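Long-range contact in 6-phosphogluconate dehydrogenase (Pseudomonas syringae, PDB 5U5G), which probably catalyses an NADP-dependent oxidoreduction step late in fosfomycin biosynthesis and binds NADP+ together with (2-oxopropyl)phosphonic acid: residues Y118-G126 with P166-N176. Residues are numbered along the deposited sequence; the frame is centred on the assembly and turned at random.
Sequences YIECPVSGG and PGKAQRLKILN. With 7VD ((2-oxopropyl)phosphonic acid), chain F; NAP (NADP nicotinamide-adenine-dinucleotide phosphate), chain E.
Glu120 reaches from strand 117-124 to the start of helix 168-196 and takes two backbone N-H groups there with its carboxylate. Its CG is anti to the backbone N (chi1 167°) and the chain stays extended, which carries the carboxylate to the first turn. Glu120 OE1 uses its syn lone pair to accept from Gly167 N, the N-cap residue, at 2.7 Å. Glu120 OE2 accepts from Gln170 N at 2.8 Å, and this nitrogen lies almost in line with the C-O bond. With His108 NE2 also on OE1, three hydrogen bonds grip this buried carboxylate, two on OE1 and one on OE2. The helix start would be expected to stabilise its negative charge.

The Gln170 chain kinks at its second torsion and lies across Glu120. Gln170 CG comes 3.4 Å from Glu120 OE2, and the amide plane is only 13° from the carboxylate plane. Ser97 O and Ile99 N hold the amide, and a water links Gln170 NE2 to Tyr118 OH. The Pro122 ring packs against Ala169 and Lys173, one helix turn apart. Pro122 CD rests on Ala169 CB at 3.7 Å, and Pro122 CB meets Lys173 CG.

Lys173 bends at CG-CD's near end, turns past this ring and then runs straight to the ligands. Lys173 NZ donates to Val123 O at 2.8 Å. It stands 22° out of the carbonyl plane. It also donates to the ketone O7 of 7VD. On the strand side, Ser124 OG donates to phosphonate O2, while Gly125 N binds 7VD O3 at 2.7 Å. Arg212 of the second subunit also binds the phosphonate ligand. Strand and helix thus meet beside the NADP and 7VD pockets, consistent with the interdomain active-site cleft of β-hydroxyacid dehydrogenases, between the Rossmann-type NADP domain and the helical domain.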
loop_
_atom_site.group_PDB
_atom_site.type_symbol
_atom_site.label_atom_id
_atom_site.label_comp_id
_atom_site.label_asym_id
_atom_site.label_seq_id
_atom_site.Cartn_x
_atom_site.Cartn_y
_atom_site.Cartn_z
ATOM N N TYR A 118 -6.470 -32.219 -4.044
ATOM C CA TYR A 118 -5.596 -31.063 -4.194
ATOM C C TYR A 118 -6.205 -29.890 -3.432
ATOM O O TYR A 118 -7.390 -29.585 -3.607
ATOM C CB TYR A 118 -5.432 -30.724 -5.679
ATOM C CG TYR A 118 -4.403 -29.651 -6.013
ATOM C CD1 TYR A 118 -3.038 -29.911 -5.905
ATOM C CD2 TYR A 118 -4.800 -28.399 -6.488
ATOM C CE1 TYR A 118 -2.092 -28.946 -6.235
ATOM C CE2 TYR A 118 -3.866 -27.423 -6.817
ATOM C CZ TYR A 118 -2.513 -27.704 -6.685
ATOM O OH TYR A 118 -1.584 -26.741 -7.011
ATOM N N ILE A 119 -5.416 -29.260 -2.563
ATOM C CA ILE A 119 -5.794 -27.999 -1.927
ATOM C C ILE A 119 -4.884 -26.915 -2.492
ATOM O O ILE A 119 -3.660 -26.947 -2.301
ATOM C CB ILE A 119 -5.710 -28.064 -0.399
ATOM C CG1 ILE A 119 -6.742 -29.057 0.163
ATOM C CG2 ILE A 119 -5.940 -26.683 0.212
ATOM C CD1 ILE A 119 -8.198 -28.691 -0.129
ATOM N N GLU A 120 -5.488 -25.979 -3.214
ATOM C CA GLU A 120 -4.804 -24.863 -3.855
ATOM C C GLU A 120 -4.695 -23.736 -2.829
ATOM O O GLU A 120 -5.703 -23.133 -2.463
ATOM C CB GLU A 120 -5.603 -24.467 -5.099
ATOM C CG GLU A 120 -5.292 -23.153 -5.782
ATOM C CD GLU A 120 -6.350 -22.801 -6.844
ATOM O OE1 GLU A 120 -7.105 -23.701 -7.285
ATOM O OE2 GLU A 120 -6.441 -21.619 -7.224
ATOM N N CYS A 121 -3.481 -23.471 -2.326
ATOM C CA CYS A 121 -3.303 -22.622 -1.140
ATOM C C CYS A 121 -2.150 -21.630 -1.310
ATOM O O CYS A 121 -1.164 -21.664 -0.559
ATOM C CB CYS A 121 -3.090 -23.501 0.097
ATOM S SG CYS A 121 -3.211 -22.649 1.696
ATOM N N PRO A 122 -2.241 -20.705 -2.274
ATOM C CA PRO A 122 -1.213 -19.658 -2.362
ATOM C C PRO A 122 -1.248 -18.793 -1.108
ATOM O O PRO A 122 -2.275 -18.691 -0.432
ATOM C CB PRO A 122 -1.599 -18.866 -3.619
ATOM C CG PRO A 122 -3.083 -19.141 -3.821
ATOM C CD PRO A 122 -3.274 -20.562 -3.327
ATOM N N VAL A 123 -0.098 -18.200 -0.772
ATOM C CA VAL A 123 0.053 -17.470 0.482
ATOM C C VAL A 123 0.682 -16.106 0.231
ATOM O O VAL A 123 1.269 -15.847 -0.820
ATOM C CB VAL A 123 0.893 -18.257 1.508
ATOM C CG1 VAL A 123 0.190 -19.560 1.896
ATOM C CG2 VAL A 123 2.290 -18.527 0.949
ATOM N N SER A 124 0.558 -15.228 1.226
ATOM C CA SER A 124 1.175 -13.911 1.154
ATOM C C SER A 124 1.626 -13.496 2.547
ATOM O O SER A 124 0.963 -13.794 3.545
ATOM C CB SER A 124 0.208 -12.877 0.570
ATOM O OG SER A 124 0.844 -11.639 0.357
ATOM N N GLY A 125 2.756 -12.799 2.606
ATOM C CA GLY A 125 3.287 -12.366 3.885
ATOM C C GLY A 125 4.789 -12.526 3.964
ATOM O O GLY A 125 5.410 -12.082 4.929
ATOM N N GLY A 126 5.381 -13.153 2.952
ATOM C CA GLY A 126 6.825 -13.296 2.870
ATOM C C GLY A 126 7.413 -14.222 3.932
ATOM O O GLY A 126 6.722 -14.776 4.786
ATOM N N PRO A 166 -12.066 -24.173 -8.059
ATOM C CA PRO A 166 -10.679 -24.412 -8.486
ATOM C C PRO A 166 -10.143 -23.289 -9.361
ATOM O O PRO A 166 -10.833 -22.769 -10.243
ATOM C CB PRO A 166 -10.771 -25.725 -9.269
ATOM C CG PRO A 166 -11.971 -26.430 -8.688
ATOM C CD PRO A 166 -12.945 -25.327 -8.326
ATOM N N GLY A 167 -8.888 -22.921 -9.117
ATOM C CA GLY A 167 -8.254 -21.860 -9.859
ATOM C C GLY A 167 -8.521 -20.470 -9.327
ATOM O O GLY A 167 -7.795 -19.540 -9.691
ATOM N N LYS A 168 -9.526 -20.305 -8.458
ATOM C CA LYS A 168 -9.894 -18.964 -8.000
ATOM C C LYS A 168 -8.840 -18.391 -7.060
ATOM O O LYS A 168 -8.542 -17.193 -7.117
ATOM C CB LYS A 168 -11.261 -18.982 -7.315
ATOM C CG LYS A 168 -11.730 -17.592 -6.872
ATOM C CD LYS A 168 -13.229 -17.565 -6.529
ATOM C CE LYS A 168 -13.673 -16.157 -6.202
ATOM N NZ LYS A 168 -15.108 -16.077 -5.861
ATOM N N ALA A 169 -8.281 -19.224 -6.177
ATOM C CA ALA A 169 -7.234 -18.741 -5.285
ATOM C C ALA A 169 -6.043 -18.219 -6.074
ATOM O O ALA A 169 -5.484 -17.167 -5.740
ATOM C CB ALA A 169 -6.804 -19.849 -4.317
ATOM N N GLN A 170 -5.641 -18.929 -7.136
ATOM C CA GLN A 170 -4.499 -18.449 -7.911
ATOM C C GLN A 170 -4.844 -17.167 -8.651
ATOM O O GLN A 170 -3.997 -16.279 -8.780
ATOM C CB GLN A 170 -4.004 -19.508 -8.900
ATOM C CG GLN A 170 -3.355 -20.744 -8.250
ATOM C CD GLN A 170 -2.075 -20.424 -7.484
ATOM O OE1 GLN A 170 -1.489 -19.346 -7.627
ATOM N NE2 GLN A 170 -1.633 -21.363 -6.678
ATOM N N ARG A 171 -6.078 -17.056 -9.150
ATOM C CA ARG A 171 -6.496 -15.820 -9.805
ATOM C C ARG A 171 -6.324 -14.632 -8.871
ATOM O O ARG A 171 -5.765 -13.600 -9.257
ATOM C CB ARG A 171 -7.951 -15.933 -10.271
ATOM C CG ARG A 171 -8.133 -16.916 -11.413
ATOM C CD ARG A 171 -9.592 -17.107 -11.843
ATOM N NE ARG A 171 -9.620 -18.068 -12.945
ATOM C CZ ARG A 171 -10.010 -19.339 -12.848
ATOM N NH1 ARG A 171 -10.476 -19.828 -11.704
ATOM N NH2 ARG A 171 -9.959 -20.117 -13.915
ATOM N N LEU A 172 -6.785 -14.777 -7.624
ATOM C CA LEU A 172 -6.698 -13.698 -6.644
ATOM C C LEU A 172 -5.252 -13.409 -6.239
ATOM O O LEU A 172 -4.864 -12.242 -6.070
ATOM C CB LEU A 172 -7.541 -14.066 -5.427
ATOM C CG LEU A 172 -9.045 -14.021 -5.715
ATOM C CD1 LEU A 172 -9.803 -14.852 -4.695
ATOM C CD2 LEU A 172 -9.510 -12.567 -5.706
ATOM N N LYS A 173 -4.449 -14.458 -6.055
ATOM C CA LYS A 173 -3.057 -14.275 -5.662
ATOM C C LYS A 173 -2.284 -13.500 -6.721
ATOM O O LYS A 173 -1.533 -12.572 -6.394
ATOM C CB LYS A 173 -2.402 -15.645 -5.407
ATOM C CG LYS A 173 -0.852 -15.622 -5.307
ATOM C CD LYS A 173 -0.370 -14.951 -3.999
ATOM C CE LYS A 173 1.188 -14.938 -3.917
ATOM N NZ LYS A 173 1.688 -14.016 -2.841
ATOM N N ILE A 174 -2.479 -13.851 -8.001
ATOM C CA ILE A 174 -1.741 -13.206 -9.089
ATOM C C ILE A 174 -2.091 -11.717 -9.170
ATOM O O ILE A 174 -1.219 -10.861 -9.368
ATOM C CB ILE A 174 -2.035 -13.935 -10.415
ATOM C CG1 ILE A 174 -1.461 -15.361 -10.397
ATOM C CG2 ILE A 174 -1.494 -13.152 -11.605
ATOM C CD1 ILE A 174 -2.032 -16.252 -11.496
ATOM N N LEU A 175 -3.370 -11.392 -9.026
ATOM C CA LEU A 175 -3.799 -9.996 -8.980
ATOM C C LEU A 175 -3.258 -9.280 -7.739
ATOM O O LEU A 175 -2.854 -8.111 -7.812
ATOM C CB LEU A 175 -5.324 -9.950 -9.008
ATOM C CG LEU A 175 -6.107 -9.437 -10.219
ATOM C CD1 LEU A 175 -5.318 -9.323 -11.500
ATOM C CD2 LEU A 175 -7.339 -10.294 -10.416
ATOM N N ASN A 176 -3.267 -9.958 -6.585
ATOM C CA ASN A 176 -2.645 -9.396 -5.391
ATOM C C ASN A 176 -1.198 -9.002 -5.661
ATOM O O ASN A 176 -0.758 -7.899 -5.295
ATOM C CB ASN A 176 -2.714 -10.403 -4.246
ATOM C CG ASN A 176 -1.910 -9.963 -3.051
ATOM O OD1 ASN A 176 -2.398 -9.188 -2.226
ATOM N ND2 ASN A 176 -0.667 -10.455 -2.943
HETATM P P1 7VD F . 4.368 -11.930 -0.778
HETATM C C1 7VD F . 5.705 -12.437 -1.895
HETATM O O2 7VD F . 2.993 -11.948 -1.402
HETATM O O3 7VD F . 4.364 -12.741 0.497
HETATM O O4 7VD F . 4.798 -10.513 -0.489
HETATM C C6 7VD F . 5.288 -13.047 -3.209
HETATM O O7 7VD F . 4.297 -13.771 -3.293
HETATM C C8 7VD F . 6.157 -12.709 -4.390
HETATM P PA NAP E . 12.978 -20.150 -4.237
HETATM O O1A NAP E . 13.548 -19.778 -5.556
HETATM O O2A NAP E . 13.566 -19.609 -2.957
HETATM O O5B NAP E . 12.905 -21.804 -4.104
HETATM C C5B NAP E . 12.285 -22.291 -5.269
HETATM C C4B NAP E . 11.927 -23.767 -4.991
HETATM O O4B NAP E . 11.416 -24.407 -6.160
HETATM C C3B NAP E . 13.209 -24.531 -4.499
HETATM O O3B NAP E . 12.827 -25.518 -3.590
HETATM C C2B NAP E . 13.647 -25.218 -5.807
HETATM O O2B NAP E . 14.317 -26.371 -5.653
HETATM C C1B NAP E . 12.212 -25.558 -6.376
HETATM N N9A NAP E . 12.330 -25.829 -7.796
HETATM C C8A NAP E . 12.409 -24.923 -8.873
HETATM N N7A NAP E . 12.548 -25.541 -10.077
HETATM C C5A NAP E . 12.569 -26.904 -9.747
HETATM C C6A NAP E . 12.694 -28.066 -10.528
HETATM N N6A NAP E . 12.820 -27.986 -11.894
HETATM N N1A NAP E . 12.696 -29.300 -9.965
HETATM C C2A NAP E . 12.568 -29.332 -8.602
HETATM N N3A NAP E . 12.434 -28.324 -7.729
HETATM C C4A NAP E . 12.438 -27.097 -8.335
HETATM O O3 NAP E . 11.454 -19.586 -4.474
HETATM P PN NAP E . 10.693 -19.128 -3.142
HETATM O O1N NAP E . 10.741 -20.134 -2.060
HETATM O O2N NAP E . 10.761 -17.637 -2.896
HETATM O O5D NAP E . 9.032 -19.223 -3.670
HETATM C C5D NAP E . 8.570 -20.500 -3.674
HETATM C C4D NAP E . 7.079 -20.418 -3.948
HETATM O O4D NAP E . 6.435 -19.612 -2.928
HETATM C C3D NAP E . 6.842 -19.676 -5.330
HETATM O O3D NAP E . 5.749 -20.269 -5.971
HETATM C C2D NAP E . 6.521 -18.259 -4.906
HETATM O O2D NAP E . 5.664 -17.591 -5.795
HETATM C C1D NAP E . 5.753 -18.544 -3.574
HETATM N N1N NAP E . 5.794 -17.401 -2.684
HETATM C C2N NAP E . 7.020 -16.821 -2.263
HETATM C C3N NAP E . 6.987 -15.787 -1.350
HETATM C C7N NAP E . 8.233 -15.185 -0.867
HETATM O O7N NAP E . 8.254 -14.290 -0.020
HETATM N N7N NAP E . 9.448 -15.662 -1.326
HETATM C C4N NAP E . 5.696 -15.281 -0.764
HETATM C C5N NAP E . 4.499 -15.941 -1.289
HETATM C C6N NAP E . 4.571 -16.916 -2.195
HETATM P P2B NAP E . 16.138 -26.188 -5.401
HETATM O O1X NAP E . 16.120 -25.716 -3.980
HETATM O O2X NAP E . 16.644 -27.612 -5.651
HETATM O O3X NAP E . 16.433 -25.161 -6.468
HETATM O O HOH W 1 -1.888 -24.249 -5.620
#